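Local atomic coordinates of putative surface anchored protein (Clostridium perfringens B, PDB entry 4NI6), a protein that probably serves as a cell-surface adhesin, its shaft built of repeated Ig-like domains stabilised by internal Thr-Gln ester cross-links that form autocatalytically. Residues Lys47-Gly52 with Glu105-Leu110; Asp41-Glu46 with Thr121-Lys126; Glu17-Val22 with Ala134-Val139. All coordinates share one frame; numbering follows the deposited sequence. Where two conformers were deposited one is given.

Contact 1. Residues Lys47-Gly52 with Glu105-Leu110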
loop_
_atom_site.group_PDB
_atom_site.type_symbol
_atom_site.label_atom_id
_atom_site.label_comp_id
_atom_site.label_asym_id
_atom_site.label_seq_id
_atom_site.Cartn_x
_atom_site.Cartn_y
_atom_site.Cartn_z
ATOM N N LYS A 47 14.120 0.882 12.142
ATOM C CA LYS A 47 12.661 0.663 12.194
ATOM C C LYS A 47 11.914 1.821 11.552
ATOM O O LYS A 47 12.322 3.007 11.679
ATOM C CB LYS A 47 12.205 0.541 13.647
ATOM C CG LYS A 47 12.695 -0.711 14.345
ATOM C CD LYS A 47 11.996 -1.001 15.665
ATOM C CE LYS A 47 12.212 0.106 16.690
ATOM N NZ LYS A 47 11.823 -0.310 18.069
ATOM N N TYR A 48 10.797 1.468 10.905
ATOM C CA TYR A 48 9.883 2.417 10.247
ATOM C C TYR A 48 8.455 2.118 10.659
ATOM O O TYR A 48 8.124 0.959 10.900
ATOM C CB TYR A 48 9.975 2.316 8.715
ATOM C CG TYR A 48 11.303 2.790 8.159
ATOM C CD1 TYR A 48 12.451 1.987 8.248
ATOM C CD2 TYR A 48 11.388 3.991 7.485
ATOM C CE1 TYR A 48 13.692 2.446 7.796
ATOM C CE2 TYR A 48 12.614 4.468 7.046
ATOM C CZ TYR A 48 13.744 3.668 7.170
ATOM O OH TYR A 48 15.002 4.128 6.782
ATOM N N ASN A 49 7.672 3.175 10.831
ATOM C CA ASN A 49 6.231 3.044 10.942
ATOM C C ASN A 49 5.679 2.986 9.512
ATOM O O ASN A 49 5.775 3.962 8.769
ATOM C CB ASN A 49 5.651 4.306 11.600
ATOM C CG ASN A 49 6.434 4.816 12.836
ATOM O OD1 ASN A 49 6.767 6.020 12.943
ATOM N ND2 ASN A 49 6.610 3.964 13.816
ATOM N N LEU A 50 5.039 1.866 9.145
ATOM C CA LEU A 50 4.457 1.697 7.806
ATOM C C LEU A 50 2.951 1.851 7.908
ATOM O O LEU A 50 2.300 1.045 8.589
ATOM C CB LEU A 50 4.828 0.327 7.252
ATOM C CG LEU A 50 4.247 0.048 5.852
ATOM C CD1 LEU A 50 4.845 0.965 4.801
ATOM C CD2 LEU A 50 4.411 -1.408 5.448
ATOM N N THR A 51 2.434 2.898 7.302
ATOM C CA THR A 51 0.963 3.072 7.227
ATOM C C THR A 51 0.477 2.811 5.822
ATOM O O THR A 51 0.892 3.444 4.868
ATOM C CB THR A 51 0.556 4.499 7.621
ATOM O OG1 THR A 51 0.941 4.742 8.976
ATOM C CG2 THR A 51 -0.981 4.696 7.478
ATOM N N GLY A 52 -0.425 1.837 5.702
ATOM C CA GLY A 52 -1.107 1.561 4.439
ATOM C C GLY A 52 -2.552 1.969 4.510
ATOM O O GLY A 52 -3.173 1.878 5.556
ATOM N N GLU A 105 7.702 5.909 7.558
ATOM C CA GLU A 105 8.369 6.987 8.276
ATOM C C GLU A 105 9.331 6.374 9.299
ATOM O O GLU A 105 8.923 5.589 10.153
ATOM C CB GLU A 105 7.339 7.825 9.020
ATOM C CG GLU A 105 7.946 8.943 9.876
ATOM C CD GLU A 105 6.948 9.492 10.869
ATOM O OE1 GLU A 105 6.318 8.705 11.614
ATOM O OE2 GLU A 105 6.783 10.721 10.891
ATOM N N SER A 106 10.600 6.786 9.297
ATOM C CA SER A 106 11.528 6.177 10.260
ATOM C C SER A 106 11.127 6.524 11.690
ATOM O O SER A 106 10.596 7.613 11.953
ATOM C CB SER A 106 12.974 6.571 9.965
ATOM O OG SER A 106 13.198 7.977 10.122
ATOM N N VAL A 107 11.425 5.608 12.621
ATOM C CA VAL A 107 11.178 5.843 14.027
ATOM C C VAL A 107 12.167 6.877 14.602
ATOM O O VAL A 107 11.782 7.749 15.387
ATOM C CB VAL A 107 11.258 4.528 14.829
ATOM C CG1 VAL A 107 11.182 4.786 16.329
ATOM C CG2 VAL A 107 10.133 3.581 14.395
ATOM N N GLU A 108 13.421 6.762 14.176
ATOM C CA GLU A 108 14.499 7.658 14.608
ATOM C C GLU A 108 14.686 8.812 13.628
ATOM O O GLU A 108 14.347 8.701 12.445
ATOM C CB GLU A 108 15.800 6.866 14.723
ATOM C CG GLU A 108 15.701 5.625 15.587
ATOM C CD GLU A 108 15.546 5.947 17.055
ATOM O OE1 GLU A 108 15.140 5.042 17.813
ATOM O OE2 GLU A 108 15.891 7.081 17.457
ATOM N N ASN A 109 15.281 9.905 14.111
ATOM C CA ASN A 109 15.750 10.941 13.203
ATOM C C ASN A 109 16.932 10.410 12.396
ATOM O O ASN A 109 17.898 9.901 12.972
ATOM C CB ASN A 109 16.153 12.203 13.989
ATOM C CG ASN A 109 14.947 12.953 14.538
ATOM O OD1 ASN A 109 13.866 12.942 13.949
ATOM N ND2 ASN A 109 15.133 13.609 15.680
ATOM N N LEU A 110 16.863 10.541 11.075
ATOM C CA LEU A 110 17.889 10.015 10.189
ATOM C C LEU A 110 18.402 11.063 9.195
ATOM O O LEU A 110 19.358 10.799 8.473
ATOM C CB LEU A 110 17.361 8.799 9.420
ATOM C CG LEU A 110 16.950 7.560 10.231
ATOM C CD1 LEU A 110 16.313 6.528 9.305
ATOM C CD2 LEU A 110 18.160 6.960 10.946
HETATM O O HOH W 1 14.420 4.611 12.531
#
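Tyr48 lies against the backbone of Ser106 and can be followed outward from the strand. Its CB sits 3.7 Å from Glu105 O. With CG anti to the carbonyl carbon (chi1 -68°), the ring passes along the neighbouring strand. Its CD2 comes within 3.4 Å of Ser106 N. Further out, CE2 meets Ser106 CB at 3.6 Å, in a CH-pi contact that places this carbon off-centre over the ring. At the tip, OH approaches Leu110 CD1 at 3.7 Å. Tyrosine suits this place because it is apolar along its length yet ends in a polar group; here the buried hydroxyl is hydrogen-bonded to Gln123 OE1 and to Val43 N.

The backbones pair as antiparallel strands. Tyr48 and Ser106 form a non-hydrogen-bonded pair, while Asn49 and Glu105 form a hydrogen-bonded one, Asn49 N giving to Glu105 O (2.8 Å) and Glu105 N to Asn49 O. Beyond them Val107 N reaches Lys47 O almost straight, at 171°, just where the chain turns a corner. A water joins that same carbonyl to Glu108 N, and Ser106 OG ties down the turn by donating to Glu108 O at 2.7 Å.

On the face opposite the tyrosine ring, Asn49 and Glu105 run side by side, their planes turned 71° against each other. Asn49 OD1 and Glu105 OE1, 3.0 Å apart, are both acceptors and share no hydrogen bond; the other end of the amide, ND2, bonds weakly to Glu72 OE1. Val107 crosses Asn49 at about a right angle, its CG2 3.6 Å from Asn49 ND2.

In this Ig-like domain strand 47-57 runs between strands 63-74 and 97-106, and Ser106 in turn pairs with Gln123 of strand 121-139.

Contact 2. Residues Asp41-Glu46 with Thr121-Lys126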
loop_
_atom_site.group_PDB
_atom_site.type_symbol
_atom_site.label_atom_id
_atom_site.label_comp_id
_atom_site.label_asym_id
_atom_site.label_seq_id
_atom_site.Cartn_x
_atom_site.Cartn_y
_atom_site.Cartn_z
ATOM N N ASP A 41 16.833 2.269 -0.717
ATOM C CA ASP A 41 17.362 3.537 -0.225
ATOM C C ASP A 41 16.829 3.966 1.140
ATOM O O ASP A 41 16.822 5.146 1.491
ATOM C CB ASP A 41 17.240 4.615 -1.293
ATOM C CG ASP A 41 18.251 4.423 -2.407
ATOM O OD1 ASP A 41 19.465 4.364 -2.108
ATOM O OD2 ASP A 41 17.832 4.141 -3.540
ATOM N N LEU A 42 16.474 2.973 1.947
ATOM C CA LEU A 42 16.231 3.183 3.351
ATOM C C LEU A 42 17.536 2.953 4.132
ATOM O O LEU A 42 18.592 2.676 3.546
ATOM C CB LEU A 42 15.113 2.251 3.831
ATOM C CG LEU A 42 13.781 2.413 3.070
ATOM C CD1 LEU A 42 12.657 1.695 3.809
ATOM C CD2 LEU A 42 13.419 3.865 2.841
ATOM N N VAL A 43 17.447 3.033 5.447
ATOM C CA VAL A 43 18.651 2.873 6.263
ATOM C C VAL A 43 18.625 1.477 6.900
ATOM O O VAL A 43 17.678 1.091 7.611
ATOM C CB VAL A 43 18.739 3.957 7.357
ATOM C CG1 VAL A 43 19.974 3.734 8.244
ATOM C CG2 VAL A 43 18.800 5.339 6.702
ATOM N N ALA A 44 19.619 0.679 6.562
ATOM C CA ALA A 44 19.703 -0.669 7.067
ATOM C C ALA A 44 19.518 -0.747 8.578
ATOM O O ALA A 44 20.113 0.049 9.353
ATOM C CB ALA A 44 21.026 -1.305 6.649
ATOM N N ASN A 45 18.706 -1.729 8.990
ATOM C CA ASN A 45 18.496 -2.101 10.371
ATOM C C ASN A 45 17.651 -1.133 11.151
ATOM O O ASN A 45 17.423 -1.338 12.343
ATOM C CB ASN A 45 19.816 -2.416 11.077
ATOM C CG ASN A 45 20.617 -3.427 10.308
ATOM O OD1 ASN A 45 20.118 -4.501 9.972
ATOM N ND2 ASN A 45 21.863 -3.075 9.984
ATOM N N GLU A 46 17.167 -0.083 10.498
ATOM C CA GLU A 46 16.341 0.912 11.152
ATOM C C GLU A 46 14.849 0.534 11.091
ATOM O O GLU A 46 14.365 0.016 10.055
ATOM C CB GLU A 46 16.539 2.304 10.514
ATOM C CG GLU A 46 17.867 2.945 10.864
ATOM C CD GLU A 46 17.994 3.304 12.322
ATOM O OE1 GLU A 46 17.036 3.665 13.024
ATOM O OE2 GLU A 46 19.146 3.529 12.676
ATOM N N THR A 121 15.173 15.082 11.723
ATOM C CA THR A 121 14.059 14.780 10.832
ATOM C C THR A 121 14.029 13.297 10.541
ATOM O O THR A 121 15.044 12.666 10.355
ATOM C CB THR A 121 14.148 15.574 9.505
ATOM O OG1 THR A 121 14.126 16.982 9.791
ATOM C CG2 THR A 121 12.996 15.232 8.597
ATOM N N LYS A 122 12.817 12.735 10.538
ATOM C CA LYS A 122 12.580 11.329 10.179
ATOM C C LYS A 122 12.591 11.176 8.642
ATOM O O LYS A 122 12.160 12.082 7.919
ATOM C CB LYS A 122 11.233 10.831 10.763
ATOM C CG LYS A 122 11.089 10.896 12.293
ATOM C CD LYS A 122 9.651 10.629 12.778
ATOM C CE LYS A 122 9.470 10.914 14.274
ATOM N NZ LYS A 122 8.109 10.661 14.839
ATOM N N GLN A 123 13.183 10.089 8.149
ATOM C CA GLN A 123 13.116 9.754 6.728
ATOM C C GLN A 123 11.695 9.297 6.391
ATOM O O GLN A 123 11.182 8.382 7.033
ATOM C CB GLN A 123 14.076 8.617 6.392
ATOM C CG GLN A 123 14.099 8.348 4.893
ATOM C CD GLN A 123 14.999 7.207 4.512
ATOM O OE1 GLN A 123 15.226 6.289 5.285
ATOM N NE2 GLN A 123 15.463 7.228 3.288
ATOM N N VAL A 124 11.057 9.958 5.432
ATOM C CA VAL A 124 9.706 9.566 4.969
ATOM C C VAL A 124 9.870 9.190 3.522
ATOM O O VAL A 124 10.334 9.976 2.707
ATOM C CB VAL A 124 8.731 10.749 5.122
ATOM C CG1 VAL A 124 7.411 10.432 4.427
ATOM C CG2 VAL A 124 8.497 11.044 6.599
ATOM N N VAL A 125 9.377 8.001 3.189
ATOM C CA VAL A 125 9.354 7.529 1.815
ATOM C C VAL A 125 7.960 6.951 1.582
ATOM O O VAL A 125 7.428 6.184 2.393
ATOM C CB VAL A 125 10.428 6.447 1.589
ATOM C CG1 VAL A 125 10.505 6.052 0.131
ATOM C CG2 VAL A 125 11.798 6.976 2.036
ATOM N N LYS A 126 7.330 7.398 0.511
ATOM C CA LYS A 126 5.935 7.054 0.316
ATOM C C LYS A 126 5.619 6.685 -1.118
ATOM O O LYS A 126 6.389 6.970 -2.026
ATOM C CB LYS A 126 5.076 8.197 0.792
ATOM C CG LYS A 126 5.147 9.430 -0.074
ATOM C CD LYS A 126 4.545 10.624 0.648
ATOM C CE LYS A 126 5.205 10.834 1.998
ATOM N NZ LYS A 126 4.425 11.756 2.872
#
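Gln123 reaches from strand 121-139 of this Ig-like domain to the loop that joins strands 31-39 and 47-57, and its amide makes the polar link between them. The side chain is almost fully extended: CG is anti to the backbone N (chi1 -175°) and chi2 is also near 180°. This length is what lets the amide span backbones whose closest CA atoms, those of Leu42 and Gln123, are 8.0 Å apart. Gln123 NE2 donates to Asp41 O at 3.1 Å, lying in the carbonyl plane and close to the plane of its own amide. The other end of the amide, OE1, is hydrogen-bonded to the hydroxyl of Tyr48, which fixes the rotation of the group; a glutamine therefore suits the site, offering a donor and an acceptor side by side.

The close packing is between Leu42 and the strand, where Leu42 crosses the glutamine at about a right angle. Its CD2 is 3.9 Å from Gln123 OE1 and also meets Val125, so one branch of a buried leucine touches two alternate residues of the strand. Val43 adds a lesser contact, its CG2 4.0 Å from Gln123 OE1.

The outer side is different in character. Asp41 gives its carbonyl to the contact while its carboxylate leads away from the strand, and the loop then bends back through a type II turn from Val43 to Glu46, with exposed Asn45 at its third position. On the strand, Val124 points away from the loop, between the two inward-facing residues. The apolar side closes with Leu42 CD2 against Val125 CG2 at 3.6 Å.

Contact 3. Residues Glu17-Val22 with Ala134-Val139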
loop_
_atom_site.group_PDB
_atom_site.type_symbol
_atom_site.label_atom_id
_atom_site.label_comp_id
_atom_site.label_asym_id
_atom_site.label_seq_id
_atom_site.Cartn_x
_atom_site.Cartn_y
_atom_site.Cartn_z
ATOM N N GLU A 17 0.342 -2.624 -15.682
ATOM C CA GLU A 17 -0.559 -2.485 -16.811
ATOM C C GLU A 17 -1.977 -2.990 -16.599
ATOM O O GLU A 17 -2.803 -2.812 -17.477
ATOM C CB GLU A 17 0.036 -3.097 -18.069
ATOM C CG GLU A 17 0.251 -4.592 -18.005
ATOM C CD GLU A 17 0.679 -5.125 -19.359
ATOM O OE1 GLU A 17 0.401 -4.455 -20.383
ATOM O OE2 GLU A 17 1.369 -6.157 -19.399
ATOM N N LYS A 18 -2.279 -3.586 -15.447
ATOM C CA LYS A 18 -3.628 -4.158 -15.248
ATOM C C LYS A 18 -3.944 -4.245 -13.771
ATOM O O LYS A 18 -3.217 -4.886 -13.007
ATOM C CB LYS A 18 -3.733 -5.555 -15.898
ATOM C CG LYS A 18 -5.085 -6.256 -15.763
ATOM C CD LYS A 18 -4.971 -7.703 -16.231
ATOM C CE LYS A 18 -6.272 -8.474 -16.043
ATOM N NZ LYS A 18 -6.166 -9.864 -16.576
ATOM N N GLU A 19 -5.031 -3.596 -13.366
ATOM C CA GLU A 19 -5.516 -3.670 -11.994
ATOM C C GLU A 19 -5.831 -5.120 -11.615
ATOM O O GLU A 19 -6.201 -5.933 -12.479
ATOM C CB GLU A 19 -6.802 -2.827 -11.845
ATOM C CG GLU A 19 -6.706 -1.353 -12.208
ATOM C CD GLU A 19 -6.891 -1.020 -13.680
ATOM O OE1 GLU A 19 -6.941 -1.934 -14.558
ATOM O OE2 GLU A 19 -7.046 0.207 -13.932
ATOM N N ALA A 20 -5.716 -5.440 -10.330
ATOM C CA ALA A 20 -6.211 -6.742 -9.821
ATOM C C ALA A 20 -7.727 -6.790 -9.955
ATOM O O ALA A 20 -8.410 -5.920 -9.445
ATOM C CB ALA A 20 -5.839 -6.904 -8.365
ATOM N N LEU A 21 -8.236 -7.806 -10.641
ATOM C CA LEU A 21 -9.669 -7.928 -10.817
ATOM C C LEU A 21 -10.286 -8.941 -9.846
ATOM O O LEU A 21 -9.762 -10.040 -9.627
ATOM C CB LEU A 21 -9.973 -8.356 -12.259
ATOM C CG LEU A 21 -9.591 -7.358 -13.350
ATOM C CD1 LEU A 21 -9.932 -7.866 -14.737
ATOM C CD2 LEU A 21 -10.162 -5.972 -13.107
ATOM N N VAL A 22 -11.357 -8.500 -9.212
ATOM C CA VAL A 22 -12.182 -9.383 -8.390
ATOM C C VAL A 22 -13.514 -9.615 -9.085
ATOM O O VAL A 22 -14.195 -8.654 -9.417
ATOM C CB VAL A 22 -12.463 -8.744 -7.000
ATOM C CG1 VAL A 22 -13.298 -9.688 -6.140
ATOM C CG2 VAL A 22 -11.173 -8.365 -6.284
ATOM N N ALA A 134 -0.662 -1.146 -10.395
ATOM C CA ALA A 134 -0.136 -2.245 -9.610
ATOM C C ALA A 134 -0.694 -2.250 -8.191
ATOM O O ALA A 134 -0.677 -3.289 -7.534
ATOM C CB ALA A 134 1.396 -2.246 -9.592
ATOM N N GLN A 135 -1.115 -1.083 -7.722
ATOM C CA GLN A 135 -1.683 -0.886 -6.391
ATOM C C GLN A 135 -3.200 -0.913 -6.364
ATOM O O GLN A 135 -3.807 -0.623 -5.340
ATOM C CB GLN A 135 -1.195 0.461 -5.794
ATOM C CG GLN A 135 0.309 0.563 -5.674
ATOM C CD GLN A 135 0.870 -0.284 -4.557
ATOM O OE1 GLN A 135 0.257 -1.143 -3.953
ATOM N N THR A 136 -3.822 -1.162 -7.537
ATOM C CA THR A 136 -5.246 -0.954 -7.724
ATOM C C THR A 136 -5.979 -2.292 -7.917
ATOM O O THR A 136 -5.472 -3.181 -8.546
ATOM C CB THR A 136 -5.477 -0.037 -8.945
ATOM O OG1 THR A 136 -4.770 1.182 -8.756
ATOM C CG2 THR A 136 -6.933 0.352 -9.149
ATOM N N LEU A 137 -7.200 -2.363 -7.357
ATOM C CA LEU A 137 -8.106 -3.456 -7.625
ATOM C C LEU A 137 -9.427 -2.883 -8.104
ATOM O O LEU A 137 -9.829 -1.805 -7.724
ATOM C CB LEU A 137 -8.237 -4.362 -6.405
ATOM C CG LEU A 137 -9.019 -3.805 -5.209
ATOM C CD1 LEU A 137 -10.513 -4.144 -5.327
ATOM C CD2 LEU A 137 -8.509 -4.270 -3.862
ATOM N N ILE A 138 -10.141 -3.678 -8.906
ATOM C CA ILE A 138 -11.496 -3.327 -9.357
ATOM C C ILE A 138 -12.430 -4.508 -9.086
ATOM O O ILE A 138 -12.031 -5.642 -9.333
ATOM C CB ILE A 138 -11.509 -3.029 -10.879
ATOM C CG1 ILE A 138 -10.691 -1.771 -11.186
ATOM C CG2 ILE A 138 -12.955 -2.851 -11.378
ATOM C CD1 ILE A 138 -10.370 -1.552 -12.656
ATOM N N VAL A 139 -13.555 -4.241 -8.407
ATOM C CA VAL A 139 -14.566 -5.299 -8.214
ATOM C C VAL A 139 -15.579 -5.307 -9.344
ATOM O O VAL A 139 -16.114 -4.245 -9.647
ATOM C CB VAL A 139 -15.292 -5.107 -6.888
ATOM C CG1 VAL A 139 -16.200 -6.305 -6.632
ATOM C CG2 VAL A 139 -14.311 -4.929 -5.738
#
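Glu19 has CG anti to the carbonyl carbon (chi1 -58°) and then bends at chi2 (85°), which lays its chain beside Thr136 and across Ile138 at the start of a parallel strand pair in the Ig-like fold. Thr136 points the same way, its CG2 3.5 Å from Glu19 CG. Ile138 comes across obliquely, and its CD1 lies 3.7 Å from Glu19 CG, so the aliphatic part of the glutamate packs on methyl groups; the same CD1 also touches the carboxylate carbon CD, where both residues are partly exposed. The hydroxyl of Thr136 is turned to another task, a hydrogen bond with Asp132 O.

Strands 20-22 and 136-139 run nearly parallel. Their bonds alternate as parallel pairing requires: Ala20 N donates to Thr136 O, Ile138 N to Ala20 O, and Val22 N to Ile138 O at 2.9 Å and a nearly straight 176°. Ala20 O also receives a CA-H...O contact from Leu137 CA at 3.1 Å.

Side chains sort by face. Leu21 and Ile138 share the partly exposed one, lying side by side, whereas Ala20, Val22, Leu137 and Val139 look into the buried interior. A small alanine fits there, its CB 4.0 Å from Leu137 CB. Val22 and Val139 continue the apolar face, with Ala9 of strand 3-9 packed against Val22 and Leu137.

Just ahead of the paired strand lies the hallmark of the domain. Gln135, in a short 3-10 segment, points away from strand 20-22, and its CD is joined covalently to Thr5 OG1 in the ester cross-link.

In the fold
Contacts 1 and 2 adjoin at one end of the elongated domain, their centres about 7 Å apart, while contact 3 lies on the opposite side of the chain's centre, with its centre about 28 Å from each. Contact 3 is buried and mostly apolar on its inner face, contact 1 is partly buried, and contact 2 is a surface contact between loop and strand that relies on one side-chain amide rather than on backbone pairing. Contacts 2 and 3 use the two ends of strand 121-139, and strand 97-106 of contact 1 pairs with it. Pairing is antiparallel in 47-52 with 105-110 but parallel in 17-22 with 134-139, beside the ester bond.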